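Local coordinates for protein bacterioferritin (Mycobacterium smegmatis str. MC2 155, PDB 3BKN) that probably stores iron, oxidising Fe(2+) with dioxygen at a ferroxidase centre and depositing the ferric mineral inside a hollow shell of 24 subunits that also binds heme, at residues 105-108 and 109-113; 48-51 and 52-55; 115-118 and 119-123; 96-99 and 100-104. All blocks are in the same frame, centred on the assembly; numbering follows the deposited sequence.

Contact 1 (105-108 and 109-113); sequences IVLC and REKQD
The guanidinium group of Arg109 has the methyl CG2 of Ile105 at its edge, close to its plane. This touch is light, with Ile105 CG2 and Arg109 NE 4.4 Å apart. Arg109 CG sits anti to the carbonyl carbon (chi1 -79°), and the chain runs straight from CG to NE. The flat end is thereby carried along the Ile105 side of the helix. It is gripped by carboxylates beyond the two segments. NH2 forms a salt bridge with Glu121 of the same chain, and NH1 forms one with Glu121 of a second subunit. Arg109 residues of two neighbouring subunits also come close, so the shared carboxylates probably balance this cluster of positive charge.

The backbone shows how the helix ends. Arg109 N bonds to Ile105 O at 3.1 Å, and Lys111 N bonds to Leu107 O at 2.9 Å. Gln112 then takes positive phi (68°). Asp113 N reaches back to Cys108 O at 2.9 Å, and Gln112 N makes a weak bond to Arg109 O. This pair of bonds is a Schellman motif. Asp113 comes next as the N-cap of the following helix, where its OD2 also bonds to Ser116 OG.

The outer side holds Val106 and Glu110. Lys111 lays its CB and CG beside Leu107 O before its chain bends away. On the inner side, buried Cys108 packs between Val7 and Leu10 of helix 5-34 and Ala117 of helix 114-144. The contact thus makes the turn from helix 83-110 into helix 114-144 at one end of the bundle.

Contact 2 (48-51 and 52-55); sequences SFEE and MRHA. With ZN (zinc ion), chain M; ZN (zinc ion), chain N; HEM (protoporphyrin IX containing Fe), chain T.
Glu51 and His54 bind the same zinc ion, through Glu51 OE1 at 1.9 Å and His54 ND1 at 2.0 Å. Glu51 OE2 binds the second zinc at 2.0 Å, so its carboxylate bridges the pair. The Glu51 chain bends at chi2 (-52°), which brings both oxygens round to the metals. The carboxylate and imidazole planes stand 71° apart. Glu18 and Glu127 complete the first zinc site; Glu94, Glu127 and His130 complete the second. His54 NE2 bonds to Asp126 OD2, a second-shell link which, with the ND1–zinc bond, helps fix the ring's rotation.

On the heme side, Met52 SD binds the heme iron at 2.4 Å. Met52 of another subunit supplies the other axial sulfur.

Glu51 and His54 supply part of the dinuclear site of a ferritin four-helix bundle, with the bis-methionine heme of bacterioferritins on the opposite side of helix 38-64. Backbone bonds such as Ala55 N to Glu51 O run through the segment.

Glu50 O lies over one face of the His54 ring, 3.3 Å above its plane. Phe49 and Met52 run alongside each other towards the heme. Met52 SD sits at the edge of the Phe49 ring, 4.7 Å from its centroid, a Met-aromatic contact. Phe49 CE1 also meets heme C2A at 3.4 Å. Arg53 bends at chi3, with Phe49 O at its guanidinium edge. Arg53 CD lies 3.8 Å from heme propionate O1D. Ala55 CB touches heme CBC.

Contact 3 (115-118 and 119-123); sequences TSAR and LLEQI
Glu121 lies back along the turn before it, with its CG beside Ala117 O and its OE1 near the CA of Arg118. Its OE2 forms a salt bridge with Arg109 of a third subunit. Arg118 does not pair with Glu121 of its own chain. Their planes are 87° apart, and Arg118 NE is 5.9 Å from Glu121 OE1. Arg118 bends at chi3 (82°), and its NE has a different partner, Glu121 of a second subunit, in a long and weak ion pair. Besides its bond to Asp113, Ser116 OG bonds to Arg61 NE.

The backbone bonds are those of a regular alpha helix. Leu119 N meets Thr115 O at 2.9 Å, Leu120 N meets Ser116 O at 3.0 Å, and Gln122 N meets Arg118 O at 3.0 Å.

The leucine side chains pack along backbone carbonyls. Leu120 rests its CG against Ser116 O at 3.4 Å, and its end packs on Leu10 and Leu11 of helix 5-34. Leu119 CB rests against Ser116 O and Thr115 O, and its side chain packs on Thr57 and Arg61 of helix 38-64.

One face therefore fills the core of the ferritin four-helix bundle, while Arg118 and Glu121 face a junction with two neighbouring subunits of the shell.

Contact 4 (96-99 and 100-104); sequences EVLE and RLKPG
Val97 and Leu101 are neighbours on one flank of the helix, with Val97 CG1 3.7 Å from Leu101 CD1. They sit on helix 83-110 of the ferritin four-helix bundle, and this is the tight side of the contact. Val97 packs on Gln14 of helix 5-34 and on Glu127, a zinc ligand of helix 114-144. Leu101 also meets Gln14, and it packs on Leu120 as well. Leu98 adds Leu124 and Ile131 to the apolar layer.

Arg100 borders this packed side. Its CG is anti to the backbone N (chi1 180°), and a bend at chi3 (-58°) folds the guanidinium back over the preceding turn. Val97 CG2 meets the guanidinium at its edge, in plane, 3.6 Å from NH1. Glu96 O lies over one face of the group. NH1 and NH2 make weak hydrogen bonds to Gln14 and Ser17. Glu96 gives Arg100 no salt bridge, since Glu96 OE1 is 5.8 Å from Arg100 NH2. Glu96 OE2 instead pairs with Arg78.

The other side is looser. Glu99 extends towards solvent. Lys102 runs its CB and CG past Leu98 O, then bends away. Lys102 and Pro103 pack on Gln112 of a third subunit.

The backbone is regular as far as Lys102. Leu101 N bonds to Val97 O at 2.8 Å with an N-H...O angle of 170°, and Lys102 N bonds to Leu98 O at 3.0 Å. The helix is kinked at Pro103, whose nitrogen has no hydrogen to give. Glu99 O faces Pro103 CD instead, and regular bonding resumes with Gly104 N to Arg100 O at 3.0 Å.

Overall arrangement
Along the chain the order is contact 2, contact 4, contact 1, contact 3. Contact 2 lies on helix 38-64, contacts 4 and 1 adjoin on helix 83-110, and contact 3 lies near the start of helix 114-144. All belong to one four-helix bundle. Contacts 1 and 3 have centres about 10 Å apart and share the Arg109–Glu121 salt bridge. Contact 3 also packs on contact 4 through Leu101, and on contact 2 where Ile123 meets His54. Contacts 1 and 2 are about 24 Å apart between centres and do not touch. Contact 3 thus lies between the dinuclear metal site and the bundle end at contact 1. Contacts 1, 3 and 4 all meet neighbouring subunits of the shell.

Contact 1 (105-108 and 109-113)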
# COMPACT_ATOMS: atom_id res chain seq x y z
N ILE A 105 36.43 22.79 36.76
CA ILE A 105 35.73 21.57 37.10
C ILE A 105 36.10 21.13 38.51
O ILE A 105 35.23 20.82 39.34
CB ILE A 105 36.04 20.49 36.06
CG1 ILE A 105 35.24 20.80 34.81
CG2 ILE A 105 35.65 19.17 36.57
CD1 ILE A 105 35.90 20.51 33.58
N VAL A 106 37.41 21.14 38.80
CA VAL A 106 37.88 20.82 40.15
C VAL A 106 37.27 21.77 41.16
O VAL A 106 36.88 21.34 42.24
CB VAL A 106 39.43 20.76 40.29
CG1 VAL A 106 39.81 20.47 41.76
CG2 VAL A 106 39.99 19.69 39.39
N LEU A 107 37.16 23.04 40.82
CA LEU A 107 36.54 24.01 41.74
C LEU A 107 35.07 23.73 42.04
O LEU A 107 34.66 23.77 43.21
CB LEU A 107 36.74 25.44 41.26
CG LEU A 107 36.22 26.56 42.14
CD1 LEU A 107 37.31 27.58 42.34
CD2 LEU A 107 34.97 27.19 41.49
N CYS A 108 34.28 23.48 41.00
CA CYS A 108 32.89 23.07 41.21
C CYS A 108 32.72 21.88 42.14
O CYS A 108 31.84 21.87 42.96
CB CYS A 108 32.25 22.72 39.88
SG CYS A 108 31.96 24.12 38.84
N ARG A 109 33.55 20.87 41.99
CA ARG A 109 33.41 19.67 42.78
C ARG A 109 33.83 19.89 44.21
O ARG A 109 33.25 19.27 45.09
CB ARG A 109 34.14 18.49 42.14
CG ARG A 109 33.36 17.90 41.00
CD ARG A 109 34.11 16.83 40.25
NE ARG A 109 33.38 16.29 39.09
CZ ARG A 109 32.34 15.47 39.20
NH1 ARG A 109 31.87 15.13 40.40
NH2 ARG A 109 31.74 15.00 38.11
N GLU A 110 34.81 20.78 44.44
CA GLU A 110 35.24 21.15 45.79
C GLU A 110 34.09 21.91 46.45
O GLU A 110 33.75 21.66 47.59
CB GLU A 110 36.58 21.93 45.72
CG GLU A 110 37.17 22.54 47.02
CD GLU A 110 38.20 23.70 46.75
OE1 GLU A 110 38.03 24.47 45.76
OE2 GLU A 110 39.19 23.84 47.52
N LYS A 111 33.46 22.78 45.69
CA LYS A 111 32.29 23.52 46.11
C LYS A 111 31.09 22.65 46.27
O LYS A 111 30.03 23.12 46.70
CB LYS A 111 31.98 24.61 45.09
CG LYS A 111 32.99 25.75 45.10
CD LYS A 111 33.19 26.38 46.49
CE LYS A 111 34.66 26.61 46.61
NZ LYS A 111 35.04 27.61 47.60
N GLN A 112 31.23 21.38 45.93
CA GLN A 112 30.11 20.41 46.07
C GLN A 112 28.95 20.67 45.11
O GLN A 112 27.83 20.26 45.39
CB GLN A 112 29.62 20.27 47.53
CG GLN A 112 30.80 19.94 48.40
CD GLN A 112 30.49 19.31 49.72
OE1 GLN A 112 29.36 19.31 50.23
NE2 GLN A 112 31.54 18.76 50.32
N ASP A 113 29.23 21.33 43.99
CA ASP A 113 28.27 21.50 42.92
C ASP A 113 28.60 20.57 41.74
O ASP A 113 29.08 21.00 40.69
CB ASP A 113 28.27 22.96 42.54
CG ASP A 113 27.20 23.31 41.53
OD1 ASP A 113 26.47 22.45 40.99
OD2 ASP A 113 27.09 24.51 41.25

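Contact 2 (48-51 and 52-55)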
# COMPACT_ATOMS: atom_id res chain seq x y z
N SER A 48 29.99 27.03 15.04
CA SER A 48 29.25 28.16 15.57
C SER A 48 27.96 27.75 16.30
O SER A 48 27.68 28.25 17.39
CB SER A 48 28.90 29.11 14.41
OG SER A 48 28.56 30.37 14.93
N PHE A 49 27.17 26.84 15.72
CA PHE A 49 25.92 26.42 16.35
C PHE A 49 26.19 25.63 17.64
O PHE A 49 25.46 25.74 18.61
CB PHE A 49 25.05 25.65 15.39
CG PHE A 49 24.53 26.45 14.26
CD1 PHE A 49 24.07 27.72 14.45
CD2 PHE A 49 24.45 25.91 13.00
CE1 PHE A 49 23.57 28.47 13.39
CE2 PHE A 49 23.94 26.66 11.93
CZ PHE A 49 23.50 27.96 12.16
N GLU A 50 27.26 24.86 17.64
CA GLU A 50 27.65 24.15 18.83
C GLU A 50 27.97 25.12 19.93
O GLU A 50 27.63 24.86 21.06
CB GLU A 50 28.83 23.19 18.59
CG GLU A 50 28.46 21.72 18.97
CD GLU A 50 29.65 20.80 19.13
OE1 GLU A 50 30.14 20.27 18.09
OE2 GLU A 50 30.07 20.59 20.30
N GLU A 51 28.60 26.26 19.61
CA GLU A 51 28.83 27.27 20.61
C GLU A 51 27.54 27.89 21.07
O GLU A 51 27.39 28.15 22.26
CB GLU A 51 29.77 28.34 20.15
CG GLU A 51 31.10 27.83 19.80
CD GLU A 51 31.77 26.96 20.86
OE1 GLU A 51 31.25 26.84 21.99
OE2 GLU A 51 32.82 26.36 20.55
N MET A 52 26.62 28.16 20.15
CA MET A 52 25.31 28.67 20.54
C MET A 52 24.64 27.75 21.55
O MET A 52 24.08 28.22 22.54
CB MET A 52 24.42 28.87 19.33
CG MET A 52 24.83 30.00 18.44
SD MET A 52 23.86 30.09 16.91
CE MET A 52 25.16 30.58 15.76
N ARG A 53 24.71 26.43 21.32
CA ARG A 53 24.16 25.48 22.28
C ARG A 53 24.88 25.55 23.65
O ARG A 53 24.20 25.53 24.69
CB ARG A 53 24.11 24.08 21.71
CG ARG A 53 23.11 23.96 20.57
CD ARG A 53 23.08 22.56 19.91
NE ARG A 53 24.21 22.41 19.00
CZ ARG A 53 24.57 21.29 18.41
NH1 ARG A 53 23.88 20.17 18.61
NH2 ARG A 53 25.63 21.27 17.62
N HIS A 54 26.21 25.67 23.65
CA HIS A 54 26.95 25.84 24.88
C HIS A 54 26.47 27.06 25.69
O HIS A 54 26.21 26.97 26.91
CB HIS A 54 28.41 25.97 24.57
CG HIS A 54 29.04 24.71 24.13
ND1 HIS A 54 30.34 24.64 23.67
CD2 HIS A 54 28.53 23.45 24.04
CE1 HIS A 54 30.62 23.38 23.38
NE2 HIS A 54 29.53 22.65 23.58
N ALA A 55 26.38 28.20 25.02
CA ALA A 55 25.86 29.41 25.62
C ALA A 55 24.49 29.13 26.26
O ALA A 55 24.24 29.55 27.39
CB ALA A 55 25.78 30.57 24.61
ZN ZN M . 31.83 25.99 23.66
ZN ZN N . 34.30 24.99 20.87
CHA HEM T . 20.33 29.37 15.57
CHB HEM T . 22.92 33.10 13.81
CHC HEM T . 23.99 34.41 18.33
CHD HEM T . 21.55 30.60 20.14
C1A HEM T . 20.91 30.33 14.63
C2A HEM T . 20.70 30.23 13.19
C3A HEM T . 21.47 31.35 12.68
C4A HEM T . 22.04 31.94 13.89
CMA HEM T . 21.66 31.78 11.26
CAA HEM T . 19.87 29.23 12.44
CBA HEM T . 18.57 29.03 13.21
CGA HEM T . 17.34 29.24 12.37
O1A HEM T . 16.97 30.40 12.13
O2A HEM T . 16.71 28.23 11.98
C1B HEM T . 23.50 33.82 14.93
C2B HEM T . 24.31 35.03 14.73
C3B HEM T . 24.57 35.34 16.12
C4B HEM T . 23.94 34.39 16.88
CMB HEM T . 24.72 35.71 13.46
CAB HEM T . 25.37 36.48 16.60
CBB HEM T . 26.47 36.26 17.30
C1C HEM T . 23.39 33.49 19.29
C2C HEM T . 23.55 33.68 20.74
C3C HEM T . 22.83 32.55 21.27
C4C HEM T . 22.32 31.84 20.08
CMC HEM T . 24.26 34.72 21.54
CAC HEM T . 22.69 32.28 22.71
CBC HEM T . 22.25 31.12 23.10
C1D HEM T . 21.01 29.88 18.99
C2D HEM T . 20.21 28.68 19.16
C3D HEM T . 19.87 28.37 17.78
C4D HEM T . 20.48 29.34 17.04
CMD HEM T . 19.84 27.99 20.44
CAD HEM T . 19.05 27.23 17.28
CBD HEM T . 19.55 25.97 17.96
CGD HEM T . 20.21 25.02 17.00
O1D HEM T . 21.39 24.68 17.22
O2D HEM T . 19.55 24.60 16.04
NA HEM T . 21.71 31.34 15.03
NB HEM T . 23.29 33.47 16.20
NC HEM T . 22.68 32.43 18.92
ND HEM T . 21.16 30.27 17.73
FE HEM T . 22.23 31.85 16.97

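Contact 3 (115-118 and 119-123)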
# COMPACT_ATOMS: atom_id res chain seq x y z
N THR A 115 26.60 18.96 39.68
CA THR A 115 25.82 19.18 38.48
C THR A 115 26.50 20.23 37.58
O THR A 115 26.67 19.98 36.37
CB THR A 115 24.33 19.62 38.72
OG1 THR A 115 23.67 18.74 39.64
CG2 THR A 115 23.56 19.63 37.42
N SER A 116 26.91 21.36 38.16
CA SER A 116 27.65 22.35 37.40
C SER A 116 28.93 21.76 36.83
O SER A 116 29.33 22.09 35.73
CB SER A 116 27.94 23.55 38.27
OG SER A 116 26.73 24.18 38.59
N ALA A 117 29.58 20.88 37.60
CA ALA A 117 30.86 20.33 37.22
C ALA A 117 30.65 19.44 36.01
O ALA A 117 31.42 19.52 35.05
CB ALA A 117 31.47 19.59 38.36
N ARG A 118 29.59 18.63 36.04
CA ARG A 118 29.24 17.75 34.94
C ARG A 118 28.87 18.52 33.70
O ARG A 118 29.20 18.10 32.60
CB ARG A 118 28.09 16.82 35.29
CG ARG A 118 28.49 15.64 36.14
CD ARG A 118 27.25 14.97 36.76
NE ARG A 118 26.60 14.05 35.80
CZ ARG A 118 25.34 14.18 35.36
NH1 ARG A 118 24.54 15.18 35.79
NH2 ARG A 118 24.88 13.29 34.50
N LEU A 119 28.16 19.62 33.87
CA LEU A 119 27.86 20.47 32.75
C LEU A 119 29.18 20.96 32.10
O LEU A 119 29.36 20.88 30.90
CB LEU A 119 27.00 21.64 33.19
CG LEU A 119 26.82 22.71 32.11
CD1 LEU A 119 26.29 21.98 30.86
CD2 LEU A 119 25.86 23.77 32.54
N LEU A 120 30.12 21.42 32.90
CA LEU A 120 31.36 21.88 32.35
C LEU A 120 32.25 20.76 31.81
O LEU A 120 33.01 20.95 30.87
CB LEU A 120 32.07 22.76 33.37
CG LEU A 120 31.31 24.05 33.74
CD1 LEU A 120 31.98 24.61 34.95
CD2 LEU A 120 31.35 25.07 32.62
N GLU A 121 32.14 19.57 32.38
CA GLU A 121 32.86 18.43 31.87
C GLU A 121 32.40 18.11 30.46
O GLU A 121 33.22 17.81 29.60
CB GLU A 121 32.63 17.25 32.79
CG GLU A 121 33.47 17.25 34.03
CD GLU A 121 32.96 16.24 35.02
OE1 GLU A 121 32.20 15.34 34.59
OE2 GLU A 121 33.29 16.35 36.23
N GLN A 122 31.09 18.18 30.22
CA GLN A 122 30.54 18.00 28.85
C GLN A 122 31.05 19.07 27.88
O GLN A 122 31.48 18.75 26.77
CB GLN A 122 29.00 17.91 28.86
CG GLN A 122 28.49 16.45 28.56
CD GLN A 122 27.50 15.95 29.63
OE1 GLN A 122 26.35 16.41 29.72
NE2 GLN A 122 27.94 14.99 30.44
N ILE A 123 31.05 20.33 28.31
CA ILE A 123 31.56 21.36 27.47
C ILE A 123 33.04 21.12 27.15
O ILE A 123 33.45 21.16 25.98
CB ILE A 123 31.21 22.75 28.03
CG1 ILE A 123 29.75 23.06 27.67
CG2 ILE A 123 32.11 23.83 27.47
CD1 ILE A 123 29.15 24.01 28.56

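Contact 4 (96-99 and 100-104)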
# COMPACT_ATOMS: atom_id res chain seq x y z
N GLU A 96 41.99 28.73 25.54
CA GLU A 96 41.61 29.51 26.72
C GLU A 96 40.50 28.82 27.48
O GLU A 96 40.51 28.86 28.71
CB GLU A 96 41.22 30.94 26.39
CG GLU A 96 42.43 31.71 25.92
CD GLU A 96 42.08 33.04 25.26
OE1 GLU A 96 40.99 33.15 24.62
OE2 GLU A 96 42.95 33.94 25.38
N VAL A 97 39.60 28.15 26.78
CA VAL A 97 38.56 27.41 27.44
C VAL A 97 39.13 26.27 28.30
O VAL A 97 38.78 26.15 29.48
CB VAL A 97 37.46 27.00 26.47
CG1 VAL A 97 36.53 25.99 27.11
CG2 VAL A 97 36.70 28.25 26.02
N LEU A 98 40.04 25.47 27.75
CA LEU A 98 40.79 24.52 28.57
C LEU A 98 41.44 25.13 29.82
O LEU A 98 41.27 24.60 30.89
CB LEU A 98 41.88 23.85 27.74
CG LEU A 98 41.58 22.46 27.22
CD1 LEU A 98 40.44 22.51 26.22
CD2 LEU A 98 42.82 21.91 26.60
N GLU A 99 42.19 26.21 29.68
CA GLU A 99 42.87 26.82 30.82
C GLU A 99 41.85 27.13 31.94
O GLU A 99 42.15 26.95 33.11
CB GLU A 99 43.61 28.10 30.42
CG GLU A 99 44.95 27.91 29.72
CD GLU A 99 45.45 29.20 29.05
OE1 GLU A 99 45.37 30.30 29.68
OE2 GLU A 99 45.94 29.10 27.88
N ARG A 100 40.66 27.58 31.57
CA ARG A 100 39.64 27.96 32.52
C ARG A 100 38.90 26.76 33.10
O ARG A 100 38.75 26.68 34.30
CB ARG A 100 38.67 28.93 31.87
CG ARG A 100 37.55 29.40 32.77
CD ARG A 100 36.44 30.08 31.95
NE ARG A 100 36.91 31.23 31.16
CZ ARG A 100 37.11 31.20 29.85
NH1 ARG A 100 36.87 30.08 29.17
NH2 ARG A 100 37.55 32.28 29.20
N LEU A 101 38.46 25.82 32.26
CA LEU A 101 37.67 24.67 32.71
C LEU A 101 38.41 23.55 33.44
O LEU A 101 37.82 22.82 34.28
CB LEU A 101 36.85 24.09 31.58
CG LEU A 101 35.87 25.16 31.08
CD1 LEU A 101 34.90 24.56 30.05
CD2 LEU A 101 35.15 25.89 32.25
N LYS A 102 39.69 23.40 33.15
CA LYS A 102 40.46 22.37 33.79
C LYS A 102 40.47 22.58 35.31
O LYS A 102 40.01 21.69 36.03
CB LYS A 102 41.85 22.25 33.16
CG LYS A 102 41.85 21.38 31.87
CD LYS A 102 43.23 21.46 31.20
CE LYS A 102 44.01 20.13 31.22
NZ LYS A 102 45.46 20.37 31.55
N PRO A 103 40.93 23.77 35.81
CA PRO A 103 40.73 24.02 37.26
C PRO A 103 39.25 24.32 37.63
O PRO A 103 38.83 24.01 38.75
CB PRO A 103 41.64 25.23 37.54
CG PRO A 103 41.92 25.90 36.22
CD PRO A 103 41.59 24.92 35.11
N GLY A 104 38.46 24.86 36.71
CA GLY A 104 37.03 25.11 36.94
C GLY A 104 36.25 23.91 37.44
O GLY A 104 35.51 23.98 38.42